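Local coordinates for protein DNA-entry nuclease inhibitor (Bacillus subtilis subsp. subtilis, PDB 4MQD) that inhibits the DNA-entry nuclease and plays a role in the competence of cells to be transformed, at residues M4-K9 with F64-S69; I50-Q55 with K77-P82; F83-N88 with F102-G107; G107-T112 with I130-V135. All coordinates share one frame; numbering follows the deposited sequence.

Contact 1: M4-K9 with F64-S69; sequences MIKSWK and FRLNSS
K6 and L66 exchange both of their backbone hydrogen bonds, as a hydrogen-bonded antiparallel pair does. The amide of L66 gives to the carbonyl of K6 (N to O, 2.9 Å), while K6 N reaches L66 O at 3.2 Å on a lone pair in the carbonyl plane. That same L66 carbonyl also receives the CA-H of I5. Towards W8 the pairing weakens: W8 N lies 3.3 Å from F64 O, a bent, weak bond, and a water that donates to both W8 O and F64 O gives the latter a second partner. Another water accepts from F64 N and donates to K9 O, bridging the two segments.

At the other end N67 replaces a backbone donor with its side chain. Its ND2 binds the carbonyl O of selenomethionine M4 at 2.8 Å, almost straight (166°) and with the oxygen close to the amide plane, while its OD1 takes the amide of S134. An asparagine suits this turn off the strand because it offers a donor to one neighbour and an acceptor to the other.

The apolar part lies beside this ladder. F64 presents its edge to the six-membered ring of W8 in a T-shaped stack, planes 76° apart and F64 CD2 3.6 Å from W8 CZ3. L66 CB meets the edge of the same indole, and F102 adds a further edge-to-face partner for W8. Strand 6-14, outermost in its sheet within this chain, is thus held to strand 59-66 by backbone bonds around K6, and by water and one side-chain amide at the two ends of this contact.

Contact 2: I50-Q55 with K77-P82; sequences ISFEAQ and KKVTVP
I50 and F52 face V81 and V79 across the interior between two beta sheets, a sandwich-like packing. Strand 49-53 belongs to the antiparallel sheet and strand 77-85 is, within this chain, an outermost strand of the mixed one. The strand axes run 169° apart, nearly antiparallel, and come no nearer than 9.5 Å, a spacing that leaves the meeting to side chains instead of backbone pairing.

The contacts are accordingly apolar. I50 and V81 reach toward each other tip to tip, with I50 CD1 3.6 Å from V81 CG1. In I50 the CG1 branch stands opposite the carbonyl carbon (chi1 -57°) and its chain continues extended to CD1 (chi2 163°), which carries the methyl across the gap. An isoleucine suits this place because its longer branch spans the distance while its shorter one, CG2, lies over a face of the F52 ring within its own strand. F52 works differently: V79 CG1 comes to the rim of the ring, 4.3 Å from CE1, and V81 CG2 is about as near to that atom. Y43 of the neighbouring strand 43-46 packs on F52, V79 and V81 and so widens the apolar layer.

Polar groups lie off the shared layer. S51, buried on the other side of its strand, bonds through OG to T21 OG1. K77 and E53 carry opposite charges, but their charged atoms are not in contact, and K77 NZ bonds to the carbonyl of E40. Beyond V81, I50 CD1 also rests 3.7 Å from P82 O.

Contact 3: F83-N88 with F102-G107; sequences FHVTEN and FDLPKG
V85 holds CG1 opposite its backbone N (chi1 178°) and thereby sets CG2 facing L104, whose own CG is likewise turned from its N (chi1 -167°). The two side chains meet at V85 CG2 and L104 CD2, 3.6 Å apart. The other methyl, V85 CG1, lies 3.4 Å from P105 O, so this beta-branched residue fills the angle between the leucine and the loop backbone. K106 bends at both chi3 and chi4, and its methylenes fold over the turn after the strand: CG comes to N88 N at 3.5 Å and CD to T86 O at 3.2 Å. Its aliphatic portion makes the contact, while K106 NZ stays 5.2 Å from E87 OE1.

Between these segments one antiparallel hydrogen-bonded pair, V85 with G107, continues the pairing of strands 77-85 and 107-116. V85 N gives a nearly straight bond to G107 O, 2.8 Å, and G107 N returns one on a lone pair of V85 O. With phi at 138°, G107 adopts a backbone shape in which a CB would press on the preceding carbonyl oxygen, and the absence of one suits it to this strand entry. Further back D103 centres an inverse gamma turn, which bends the chain between F102 and L104. Y109 packs on both V85 and L104.

Contact 4: G107-T112 with I130-V135; sequences GDYQLT and IDAVSV
Q110 and V133 form the central hydrogen-bonded pair: Q110 N reaches V133 O at 2.8 Å, and V133 N returns to Q110 O from well above the carbonyl plane, at 3.2 Å. T112 and D131 make a second such pair, and V135 N closes the far end on D108 O at 2.9 Å.

On the face of Y109, L111 and A132, the leucine and the alanine lie side by side. With CG anti to the backbone N (chi1 -166°), L111 brings CD1 to 3.5 Å from I130 CG2 and 4.0 Å from A132 CB. Alanine's single methyl also leaves a place beside it for the Y109 ring, whose CD2 lies 3.8 Å from A132 CB. On the face of Q110 and V133, Q110 CG crosses V135 CG2, aliphatic against aliphatic.

The second shell fixes the polar ends. Y109 OH bonds to P105 O and receives a water at 2.7 Å that also bonds S134 OG. T112 OG1 pairs with T80 OG1, D131 OD1 accepts from S68 N, and D108 OD1 binds H84 ND1. The segments are the two arms of the twisted antiparallel hairpin 107-116 and 127-134, which places the last strand of the chain at the middle of the mixed sheet.

How the contacts relate
Contacts 1, 4 and 3 follow one another across the mixed sheet, whose strands run in the order 6-14, 59-66, 127-134, 107-116, 77-85. Contact 4 is central: its centre is about 10 Å from those of contacts 1 and 3, it shares G107 with contact 3, and R65 O of contact 1 lies 2.8 Å from A132 N. Contact 2 meets it along strand 77-85, with V81 N 2.7 Å from L111 O, and turns instead to the second sheet. I50 CD1 touches F83 CD1 of contact 3 at 3.4 Å, whereas contacts 1 and 2 remain apart, about 8 Å between nearest atoms. F102 carries contact 3 to W8 and F64.

Contact 1: M4-K9 with F64-S69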
loop_
_atom_site.group_PDB
_atom_site.type_symbol
_atom_site.label_atom_id
_atom_site.label_comp_id
_atom_site.label_asym_id
_atom_site.label_seq_id
_atom_site.Cartn_x
_atom_site.Cartn_y
_atom_site.Cartn_z
HETATM N N MSE A 4 18.501 -9.071 -2.638
HETATM C CA MSE A 4 18.244 -10.241 -1.793
HETATM C C MSE A 4 16.896 -10.097 -1.133
HETATM O O MSE A 4 16.743 -9.340 -0.174
HETATM C CB MSE A 4 19.365 -10.361 -0.759
HETATM C CG MSE A 4 19.094 -11.382 0.345
HETATM SE SE MSE A 4 18.611 -13.146 -0.391
HETATM C CE MSE A 4 18.012 -13.963 1.298
ATOM N N ILE A 5 15.910 -10.835 -1.638
ATOM C CA ILE A 5 14.537 -10.751 -1.144
ATOM C C ILE A 5 14.262 -11.874 -0.148
ATOM O O ILE A 5 14.683 -13.014 -0.348
ATOM C CB ILE A 5 13.520 -10.830 -2.301
ATOM C CG1 ILE A 5 13.766 -9.692 -3.300
ATOM C CG2 ILE A 5 12.092 -10.775 -1.767
ATOM C CD1 ILE A 5 12.977 -9.820 -4.587
ATOM N N LYS A 6 13.546 -11.538 0.922
ATOM C CA LYS A 6 13.229 -12.496 1.976
ATOM C C LYS A 6 11.996 -12.025 2.746
ATOM O O LYS A 6 11.882 -10.843 3.081
ATOM C CB LYS A 6 14.427 -12.642 2.916
ATOM C CG LYS A 6 14.346 -13.792 3.905
ATOM C CD LYS A 6 15.700 -14.021 4.564
ATOM C CE LYS A 6 15.669 -15.181 5.548
ATOM N NZ LYS A 6 17.003 -15.441 6.155
ATOM N N SER A 7 11.070 -12.948 3.004
ATOM C CA SER A 7 9.839 -12.641 3.735
ATOM C C SER A 7 9.643 -13.607 4.896
ATOM O O SER A 7 10.064 -14.765 4.831
ATOM C CB SER A 7 8.627 -12.706 2.804
ATOM O OG SER A 7 8.556 -11.565 1.968
ATOM N N TRP A 8 8.990 -13.121 5.948
ATOM C CA TRP A 8 8.738 -13.908 7.148
ATOM C C TRP A 8 7.248 -14.107 7.378
ATOM O O TRP A 8 6.435 -13.238 7.067
ATOM C CB TRP A 8 9.343 -13.220 8.374
ATOM C CG TRP A 8 10.805 -13.458 8.551
ATOM C CD1 TRP A 8 11.393 -14.362 9.388
ATOM C CD2 TRP A 8 11.871 -12.775 7.885
ATOM N NE1 TRP A 8 12.761 -14.284 9.282
ATOM C CE2 TRP A 8 13.080 -13.319 8.365
ATOM C CE3 TRP A 8 11.922 -11.758 6.924
ATOM C CZ2 TRP A 8 14.326 -12.877 7.921
ATOM C CZ3 TRP A 8 13.162 -11.321 6.482
ATOM C CH2 TRP A 8 14.346 -11.881 6.980
ATOM N N LYS A 9 6.906 -15.261 7.936
ATOM C CA LYS A 9 5.551 -15.547 8.386
ATOM C C LYS A 9 5.108 -14.481 9.395
ATOM O O LYS A 9 5.901 -14.068 10.237
ATOM C CB LYS A 9 5.531 -16.930 9.046
ATOM C CG LYS A 9 4.174 -17.414 9.522
ATOM C CD LYS A 9 4.328 -18.689 10.339
ATOM C CE LYS A 9 2.988 -19.203 10.842
ATOM N NZ LYS A 9 2.092 -19.624 9.730
ATOM N N PHE A 64 7.670 -8.854 9.080
ATOM C CA PHE A 64 9.030 -8.432 8.773
ATOM C C PHE A 64 9.389 -8.811 7.343
ATOM O O PHE A 64 9.064 -9.910 6.889
ATOM C CB PHE A 64 10.032 -9.042 9.750
ATOM C CG PHE A 64 11.361 -8.345 9.747
ATOM C CD1 PHE A 64 11.532 -7.156 10.440
ATOM C CD2 PHE A 64 12.432 -8.861 9.032
ATOM C CE1 PHE A 64 12.751 -6.501 10.429
ATOM C CE2 PHE A 64 13.654 -8.213 9.018
ATOM C CZ PHE A 64 13.813 -7.030 9.717
ATOM N N ARG A 65 10.053 -7.895 6.642
ATOM C CA ARG A 65 10.467 -8.108 5.256
ATOM C C ARG A 65 11.879 -7.592 5.014
ATOM O O ARG A 65 12.322 -6.645 5.667
ATOM C CB ARG A 65 9.520 -7.385 4.302
ATOM C CG ARG A 65 8.085 -7.874 4.341
ATOM C CD ARG A 65 7.209 -7.026 3.443
ATOM N NE ARG A 65 5.808 -7.418 3.530
ATOM C CZ ARG A 65 4.811 -6.813 2.890
ATOM N NH1 ARG A 65 5.043 -5.767 2.102
ATOM N NH2 ARG A 65 3.568 -7.257 3.044
ATOM N N LEU A 66 12.569 -8.222 4.066
ATOM C CA LEU A 66 13.891 -7.790 3.623
ATOM C C LEU A 66 13.841 -7.464 2.128
ATOM O O LEU A 66 13.553 -8.338 1.307
ATOM C CB LEU A 66 14.923 -8.889 3.890
ATOM C CG LEU A 66 16.364 -8.662 3.417
ATOM C CD1 LEU A 66 16.961 -7.393 4.006
ATOM C CD2 LEU A 66 17.221 -9.869 3.765
ATOM N N ASN A 67 14.113 -6.202 1.792
ATOM C CA ASN A 67 14.143 -5.725 0.403
ATOM C C ASN A 67 12.864 -6.023 -0.379
ATOM O O ASN A 67 12.913 -6.450 -1.535
ATOM C CB ASN A 67 15.363 -6.290 -0.335
ATOM C CG ASN A 67 16.674 -5.845 0.286
ATOM O OD1 ASN A 67 16.845 -4.674 0.626
ATOM N ND2 ASN A 67 17.613 -6.775 0.427
ATOM N N SER A 68 11.721 -5.790 0.257
ATOM C CA SER A 68 10.435 -5.961 -0.404
ATOM C C SER A 68 10.163 -4.779 -1.325
ATOM O O SER A 68 10.470 -3.638 -0.984
ATOM C CB SER A 68 9.309 -6.080 0.622
ATOM O OG SER A 68 8.053 -6.225 -0.020
ATOM N N SER A 69 9.600 -5.067 -2.496
ATOM C CA SER A 69 9.142 -4.034 -3.421
ATOM C C SER A 69 7.614 -3.969 -3.465
ATOM O O SER A 69 7.049 -3.185 -4.230
ATOM C CB SER A 69 9.697 -4.293 -4.824
ATOM O OG SER A 69 9.223 -5.525 -5.342
HETATM O O HOH W 1 6.327 -10.492 6.340
HETATM O O HOH W 2 7.155 -11.471 10.452
#

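Contact 2: I50-Q55 with K77-P82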
loop_
_atom_site.group_PDB
_atom_site.type_symbol
_atom_site.label_atom_id
_atom_site.label_comp_id
_atom_site.label_asym_id
_atom_site.label_seq_id
_atom_site.Cartn_x
_atom_site.Cartn_y
_atom_site.Cartn_z
ATOM N N ILE A 50 15.809 0.497 17.906
ATOM C CA ILE A 50 14.751 1.430 17.534
ATOM C C ILE A 50 13.431 0.927 18.101
ATOM O O ILE A 50 13.037 -0.210 17.843
ATOM C CB ILE A 50 14.601 1.556 16.001
ATOM C CG1 ILE A 50 15.923 1.983 15.353
ATOM C CG2 ILE A 50 13.493 2.549 15.656
ATOM C CD1 ILE A 50 15.972 1.749 13.858
ATOM N N SER A 51 12.756 1.770 18.879
ATOM C CA SER A 51 11.407 1.469 19.343
ATOM C C SER A 51 10.418 2.215 18.471
ATOM O O SER A 51 10.587 3.406 18.212
ATOM C CB SER A 51 11.216 1.871 20.803
ATOM O OG SER A 51 12.164 1.226 21.635
ATOM N N PHE A 52 9.393 1.505 18.012
ATOM C CA PHE A 52 8.345 2.101 17.201
ATOM C C PHE A 52 7.086 2.268 18.039
ATOM O O PHE A 52 6.757 1.409 18.857
ATOM C CB PHE A 52 8.061 1.237 15.971
ATOM C CG PHE A 52 9.177 1.234 14.966
ATOM C CD1 PHE A 52 9.376 2.328 14.133
ATOM C CD2 PHE A 52 10.032 0.146 14.854
ATOM C CE1 PHE A 52 10.405 2.335 13.206
ATOM C CE2 PHE A 52 11.064 0.147 13.929
ATOM C CZ PHE A 52 11.250 1.244 13.103
ATOM N N GLU A 53 6.395 3.384 17.836
ATOM C CA GLU A 53 5.143 3.648 18.526
ATOM C C GLU A 53 4.034 2.792 17.927
ATOM O O GLU A 53 3.930 2.658 16.707
ATOM C CB GLU A 53 4.769 5.121 18.390
ATOM C CG GLU A 53 3.573 5.539 19.234
ATOM C CD GLU A 53 2.828 6.734 18.669
ATOM O OE1 GLU A 53 3.010 7.058 17.474
ATOM O OE2 GLU A 53 2.044 7.344 19.427
ATOM N N ALA A 54 3.209 2.219 18.798
ATOM C CA ALA A 54 2.038 1.459 18.384
ATOM C C ALA A 54 0.792 2.225 18.798
ATOM O O ALA A 54 0.812 2.966 19.782
ATOM C CB ALA A 54 2.050 0.079 19.023
ATOM N N GLN A 55 -0.288 2.047 18.043
ATOM C CA GLN A 55 -1.525 2.788 18.285
ATOM C C GLN A 55 -2.221 2.380 19.580
ATOM O O GLN A 55 -2.790 3.222 20.271
ATOM C CB GLN A 55 -2.489 2.611 17.116
ATOM C CG GLN A 55 -2.035 3.300 15.842
ATOM C CD GLN A 55 -3.114 3.313 14.780
ATOM O OE1 GLN A 55 -3.942 2.403 14.712
ATOM N NE2 GLN A 55 -3.113 4.348 13.947
ATOM N N LYS A 77 0.465 5.426 9.359
ATOM C CA LYS A 77 1.758 5.983 9.745
ATOM C C LYS A 77 2.875 5.266 8.994
ATOM O O LYS A 77 2.864 4.041 8.879
ATOM C CB LYS A 77 1.969 5.836 11.253
ATOM C CG LYS A 77 3.218 6.509 11.807
ATOM C CD LYS A 77 3.178 8.019 11.631
ATOM C CE LYS A 77 4.072 8.730 12.635
ATOM N NZ LYS A 77 3.937 10.210 12.532
ATOM N N LYS A 78 3.825 6.043 8.482
ATOM C CA LYS A 78 5.023 5.505 7.848
ATOM C C LYS A 78 6.239 6.158 8.489
ATOM O O LYS A 78 6.346 7.383 8.524
ATOM C CB LYS A 78 5.013 5.783 6.345
ATOM C CG LYS A 78 6.222 5.230 5.604
ATOM C CD LYS A 78 6.150 5.528 4.116
ATOM C CE LYS A 78 7.383 5.009 3.394
ATOM N NZ LYS A 78 7.313 5.242 1.925
ATOM N N VAL A 79 7.147 5.333 9.000
ATOM C CA VAL A 79 8.369 5.815 9.627
ATOM C C VAL A 79 9.551 5.091 9.003
ATOM O O VAL A 79 9.577 3.864 8.985
ATOM C CB VAL A 79 8.357 5.554 11.145
ATOM C CG1 VAL A 79 9.488 6.313 11.821
ATOM C CG2 VAL A 79 7.014 5.952 11.745
ATOM N N THR A 80 10.519 5.850 8.494
ATOM C CA THR A 80 11.734 5.288 7.909
ATOM C C THR A 80 12.957 5.771 8.687
ATOM O O THR A 80 13.180 6.974 8.813
ATOM C CB THR A 80 11.874 5.671 6.423
ATOM O OG1 THR A 80 10.742 5.174 5.696
ATOM C CG2 THR A 80 13.153 5.086 5.825
ATOM N N VAL A 81 13.744 4.824 9.193
ATOM C CA VAL A 81 14.865 5.120 10.084
ATOM C C VAL A 81 16.112 4.333 9.670
ATOM O O VAL A 81 16.010 3.153 9.326
ATOM C CB VAL A 81 14.510 4.757 11.544
ATOM C CG1 VAL A 81 15.663 5.083 12.488
ATOM C CG2 VAL A 81 13.240 5.476 11.976
ATOM N N PRO A 82 17.291 4.982 9.690
ATOM C CA PRO A 82 18.541 4.240 9.512
ATOM C C PRO A 82 18.765 3.224 10.629
ATOM O O PRO A 82 18.484 3.515 11.791
ATOM C CB PRO A 82 19.612 5.333 9.565
ATOM C CG PRO A 82 18.910 6.572 9.138
ATOM C CD PRO A 82 17.511 6.441 9.661
#

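Contact 3: F83-N88 with F102-G107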
loop_
_atom_site.group_PDB
_atom_site.type_symbol
_atom_site.label_atom_id
_atom_site.label_comp_id
_atom_site.label_asym_id
_atom_site.label_seq_id
_atom_site.Cartn_x
_atom_site.Cartn_y
_atom_site.Cartn_z
ATOM N N PHE A 83 19.265 2.044 10.276
ATOM C CA PHE A 83 19.457 0.976 11.251
ATOM C C PHE A 83 20.639 0.091 10.877
ATOM O O PHE A 83 20.686 -0.465 9.780
ATOM C CB PHE A 83 18.185 0.134 11.358
ATOM C CG PHE A 83 18.246 -0.925 12.422
ATOM C CD1 PHE A 83 18.393 -0.577 13.758
ATOM C CD2 PHE A 83 18.146 -2.268 12.090
ATOM C CE1 PHE A 83 18.445 -1.548 14.742
ATOM C CE2 PHE A 83 18.197 -3.244 13.071
ATOM C CZ PHE A 83 18.347 -2.885 14.399
ATOM N N HIS A 84 21.588 -0.030 11.800
ATOM C CA HIS A 84 22.779 -0.839 11.589
ATOM C C HIS A 84 22.660 -2.138 12.369
ATOM O O HIS A 84 22.330 -2.129 13.555
ATOM C CB HIS A 84 24.030 -0.076 12.031
ATOM C CG HIS A 84 25.293 -0.868 11.906
ATOM N ND1 HIS A 84 25.934 -1.062 10.702
ATOM C CD2 HIS A 84 26.034 -1.517 12.835
ATOM C CE1 HIS A 84 27.016 -1.796 10.893
ATOM N NE2 HIS A 84 27.100 -2.085 12.179
ATOM N N VAL A 85 22.924 -3.249 11.692
ATOM C CA VAL A 85 22.917 -4.564 12.319
ATOM C C VAL A 85 24.359 -4.947 12.641
ATOM O O VAL A 85 25.169 -5.146 11.736
ATOM C CB VAL A 85 22.273 -5.617 11.396
ATOM C CG1 VAL A 85 22.304 -6.997 12.040
ATOM C CG2 VAL A 85 20.844 -5.218 11.055
ATOM N N THR A 86 24.673 -5.036 13.931
ATOM C CA THR A 86 26.039 -5.300 14.383
ATOM C C THR A 86 26.455 -6.750 14.145
ATOM O O THR A 86 27.568 -7.011 13.690
ATOM C CB THR A 86 26.210 -4.974 15.880
ATOM O OG1 THR A 86 25.267 -5.728 16.649
ATOM C CG2 THR A 86 25.997 -3.490 16.133
ATOM N N GLU A 87 25.558 -7.683 14.463
ATOM C CA GLU A 87 25.814 -9.112 14.282
ATOM C C GLU A 87 24.629 -9.765 13.571
ATOM O O GLU A 87 23.496 -9.299 13.691
ATOM C CB GLU A 87 26.060 -9.779 15.640
ATOM C CG GLU A 87 26.961 -11.007 15.593
ATOM C CD GLU A 87 28.442 -10.665 15.545
ATOM O OE1 GLU A 87 28.822 -9.685 14.867
ATOM O OE2 GLU A 87 29.236 -11.386 16.187
ATOM N N ASN A 88 24.896 -10.839 12.833
ATOM C CA ASN A 88 23.873 -11.496 12.015
ATOM C C ASN A 88 22.660 -11.943 12.839
ATOM O O ASN A 88 22.680 -13.006 13.462
ATOM C CB ASN A 88 24.482 -12.689 11.263
ATOM C CG ASN A 88 23.605 -13.177 10.122
ATOM O OD1 ASN A 88 22.407 -12.894 10.069
ATOM N ND2 ASN A 88 24.205 -13.918 9.197
ATOM N N PHE A 102 14.694 -12.611 13.916
ATOM C CA PHE A 102 14.757 -12.548 12.460
ATOM C C PHE A 102 16.211 -12.588 12.007
ATOM O O PHE A 102 17.030 -11.784 12.457
ATOM C CB PHE A 102 14.079 -11.272 11.956
ATOM C CG PHE A 102 12.647 -11.136 12.397
ATOM C CD1 PHE A 102 12.330 -10.496 13.589
ATOM C CD2 PHE A 102 11.618 -11.657 11.628
ATOM C CE1 PHE A 102 11.012 -10.376 14.000
ATOM C CE2 PHE A 102 10.299 -11.539 12.032
ATOM C CZ PHE A 102 9.995 -10.896 13.218
ATOM N N ASP A 103 16.523 -13.537 11.127
ATOM C CA ASP A 103 17.877 -13.717 10.616
ATOM C C ASP A 103 18.206 -12.639 9.578
ATOM O O ASP A 103 18.071 -12.853 8.373
ATOM C CB ASP A 103 18.028 -15.120 10.011
ATOM C CG ASP A 103 19.456 -15.438 9.606
ATOM O OD1 ASP A 103 20.391 -15.035 10.331
ATOM O OD2 ASP A 103 19.644 -16.101 8.564
ATOM N N LEU A 104 18.626 -11.477 10.069
ATOM C CA LEU A 104 19.009 -10.354 9.218
ATOM C C LEU A 104 20.534 -10.231 9.221
ATOM O O LEU A 104 21.143 -10.186 10.291
ATOM C CB LEU A 104 18.370 -9.068 9.742
ATOM C CG LEU A 104 18.388 -7.841 8.828
ATOM C CD1 LEU A 104 17.585 -8.084 7.559
ATOM C CD2 LEU A 104 17.849 -6.627 9.571
ATOM N N PRO A 105 21.163 -10.184 8.030
ATOM C CA PRO A 105 22.627 -10.078 7.973
ATOM C C PRO A 105 23.186 -8.772 8.543
ATOM O O PRO A 105 22.444 -7.807 8.738
ATOM C CB PRO A 105 22.939 -10.158 6.472
ATOM C CG PRO A 105 21.725 -10.731 5.835
ATOM C CD PRO A 105 20.568 -10.326 6.688
ATOM N N LYS A 106 24.493 -8.760 8.797
ATOM C CA LYS A 106 25.189 -7.556 9.247
ATOM C C LYS A 106 25.154 -6.500 8.149
ATOM O O LYS A 106 25.179 -6.832 6.963
ATOM C CB LYS A 106 26.653 -7.860 9.587
ATOM C CG LYS A 106 26.860 -8.878 10.697
ATOM C CD LYS A 106 28.295 -8.867 11.218
ATOM C CE LYS A 106 29.312 -9.335 10.183
ATOM N NZ LYS A 106 29.115 -10.754 9.772
ATOM N N GLY A 107 25.101 -5.233 8.549
ATOM C CA GLY A 107 25.139 -4.123 7.600
ATOM C C GLY A 107 24.155 -3.017 7.920
ATOM O O GLY A 107 23.443 -3.067 8.924
#

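Contact 4: G107-T112 with I130-V135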
loop_
_atom_site.group_PDB
_atom_site.type_symbol
_atom_site.label_atom_id
_atom_site.label_comp_id
_atom_site.label_asym_id
_atom_site.label_seq_id
_atom_site.Cartn_x
_atom_site.Cartn_y
_atom_site.Cartn_z
ATOM N N GLY A 107 25.101 -5.233 8.549
ATOM C CA GLY A 107 25.139 -4.123 7.600
ATOM C C GLY A 107 24.155 -3.017 7.920
ATOM O O GLY A 107 23.443 -3.067 8.924
ATOM N N ASP A 108 24.124 -2.016 7.044
ATOM C CA ASP A 108 23.251 -0.859 7.200
ATOM C C ASP A 108 21.959 -1.058 6.420
ATOM O O ASP A 108 21.950 -1.692 5.361
ATOM C CB ASP A 108 23.959 0.407 6.713
ATOM C CG ASP A 108 25.245 0.684 7.468
ATOM O OD1 ASP A 108 25.251 0.549 8.710
ATOM O OD2 ASP A 108 26.249 1.042 6.820
ATOM N N TYR A 109 20.869 -0.518 6.958
ATOM C CA TYR A 109 19.558 -0.631 6.333
ATOM C C TYR A 109 18.768 0.660 6.486
ATOM O O TYR A 109 19.055 1.474 7.364
ATOM C CB TYR A 109 18.753 -1.764 6.977
ATOM C CG TYR A 109 19.371 -3.140 6.862
ATOM C CD1 TYR A 109 20.330 -3.572 7.775
ATOM C CD2 TYR A 109 18.980 -4.017 5.858
ATOM C CE1 TYR A 109 20.893 -4.835 7.679
ATOM C CE2 TYR A 109 19.536 -5.282 5.756
ATOM C CZ TYR A 109 20.490 -5.686 6.669
ATOM O OH TYR A 109 21.045 -6.943 6.573
ATOM N N GLN A 110 17.780 0.839 5.615
ATOM C CA GLN A 110 16.721 1.818 5.830
ATOM C C GLN A 110 15.496 1.050 6.304
ATOM O O GLN A 110 14.795 0.419 5.506
ATOM C CB GLN A 110 16.408 2.599 4.551
ATOM C CG GLN A 110 17.434 3.672 4.212
ATOM C CD GLN A 110 17.486 4.798 5.232
ATOM O OE1 GLN A 110 16.548 5.008 6.005
ATOM N NE2 GLN A 110 18.592 5.533 5.236
ATOM N N LEU A 111 15.266 1.091 7.614
ATOM C CA LEU A 111 14.180 0.351 8.238
ATOM C C LEU A 111 12.903 1.181 8.212
ATOM O O LEU A 111 12.846 2.256 8.814
ATOM C CB LEU A 111 14.548 -0.003 9.680
ATOM C CG LEU A 111 13.671 -1.046 10.376
ATOM C CD1 LEU A 111 13.877 -2.422 9.757
ATOM C CD2 LEU A 111 13.967 -1.081 11.868
ATOM N N THR A 112 11.888 0.681 7.510
ATOM C CA THR A 112 10.600 1.358 7.413
ATOM C C THR A 112 9.527 0.571 8.158
ATOM O O THR A 112 9.464 -0.652 8.048
ATOM C CB THR A 112 10.175 1.544 5.945
ATOM O OG1 THR A 112 11.159 2.329 5.260
ATOM C CG2 THR A 112 8.822 2.243 5.849
ATOM N N ILE A 130 7.309 -4.200 8.647
ATOM C CA ILE A 130 8.670 -3.715 8.843
ATOM C C ILE A 130 9.560 -4.189 7.693
ATOM O O ILE A 130 9.855 -5.382 7.584
ATOM C CB ILE A 130 9.238 -4.196 10.195
ATOM C CG1 ILE A 130 8.318 -3.757 11.341
ATOM C CG2 ILE A 130 10.644 -3.647 10.409
ATOM C CD1 ILE A 130 8.630 -4.408 12.671
ATOM N N ASP A 131 9.980 -3.254 6.842
ATOM C CA ASP A 131 10.820 -3.566 5.686
ATOM C C ASP A 131 12.235 -3.034 5.897
ATOM O O ASP A 131 12.447 -1.821 6.004
ATOM C CB ASP A 131 10.211 -2.972 4.408
ATOM C CG ASP A 131 10.972 -3.369 3.137
ATOM O OD1 ASP A 131 11.630 -4.434 3.111
ATOM O OD2 ASP A 131 10.893 -2.608 2.147
ATOM N N ALA A 132 13.194 -3.954 5.966
ATOM C CA ALA A 132 14.606 -3.605 6.012
ATOM C C ALA A 132 15.140 -3.555 4.583
ATOM O O ALA A 132 15.219 -4.585 3.915
ATOM C CB ALA A 132 15.381 -4.622 6.837
ATOM N N VAL A 133 15.490 -2.357 4.120
ATOM C CA VAL A 133 16.064 -2.174 2.788
ATOM C C VAL A 133 17.575 -1.998 2.912
ATOM O O VAL A 133 18.039 -1.109 3.622
ATOM C CB VAL A 133 15.459 -0.949 2.076
ATOM C CG1 VAL A 133 16.044 -0.799 0.674
ATOM C CG2 VAL A 133 13.940 -1.069 2.019
ATOM N N SER A 134 18.334 -2.842 2.213
ATOM C CA SER A 134 19.795 -2.851 2.314
ATOM C C SER A 134 20.427 -1.564 1.792
ATOM O O SER A 134 20.033 -1.054 0.743
ATOM C CB SER A 134 20.376 -4.039 1.546
ATOM O OG SER A 134 19.901 -5.264 2.068
ATOM N N VAL A 135 21.403 -1.048 2.538
ATOM C CA VAL A 135 22.176 0.129 2.136
ATOM C C VAL A 135 23.635 -0.058 2.545
ATOM O O VAL A 135 24.241 -1.095 2.269
ATOM C CB VAL A 135 21.631 1.420 2.785
ATOM C CG1 VAL A 135 22.497 2.620 2.412
ATOM C CG2 VAL A 135 20.181 1.653 2.375
HETATM O O HOH W 3 21.885 -6.918 4.040
#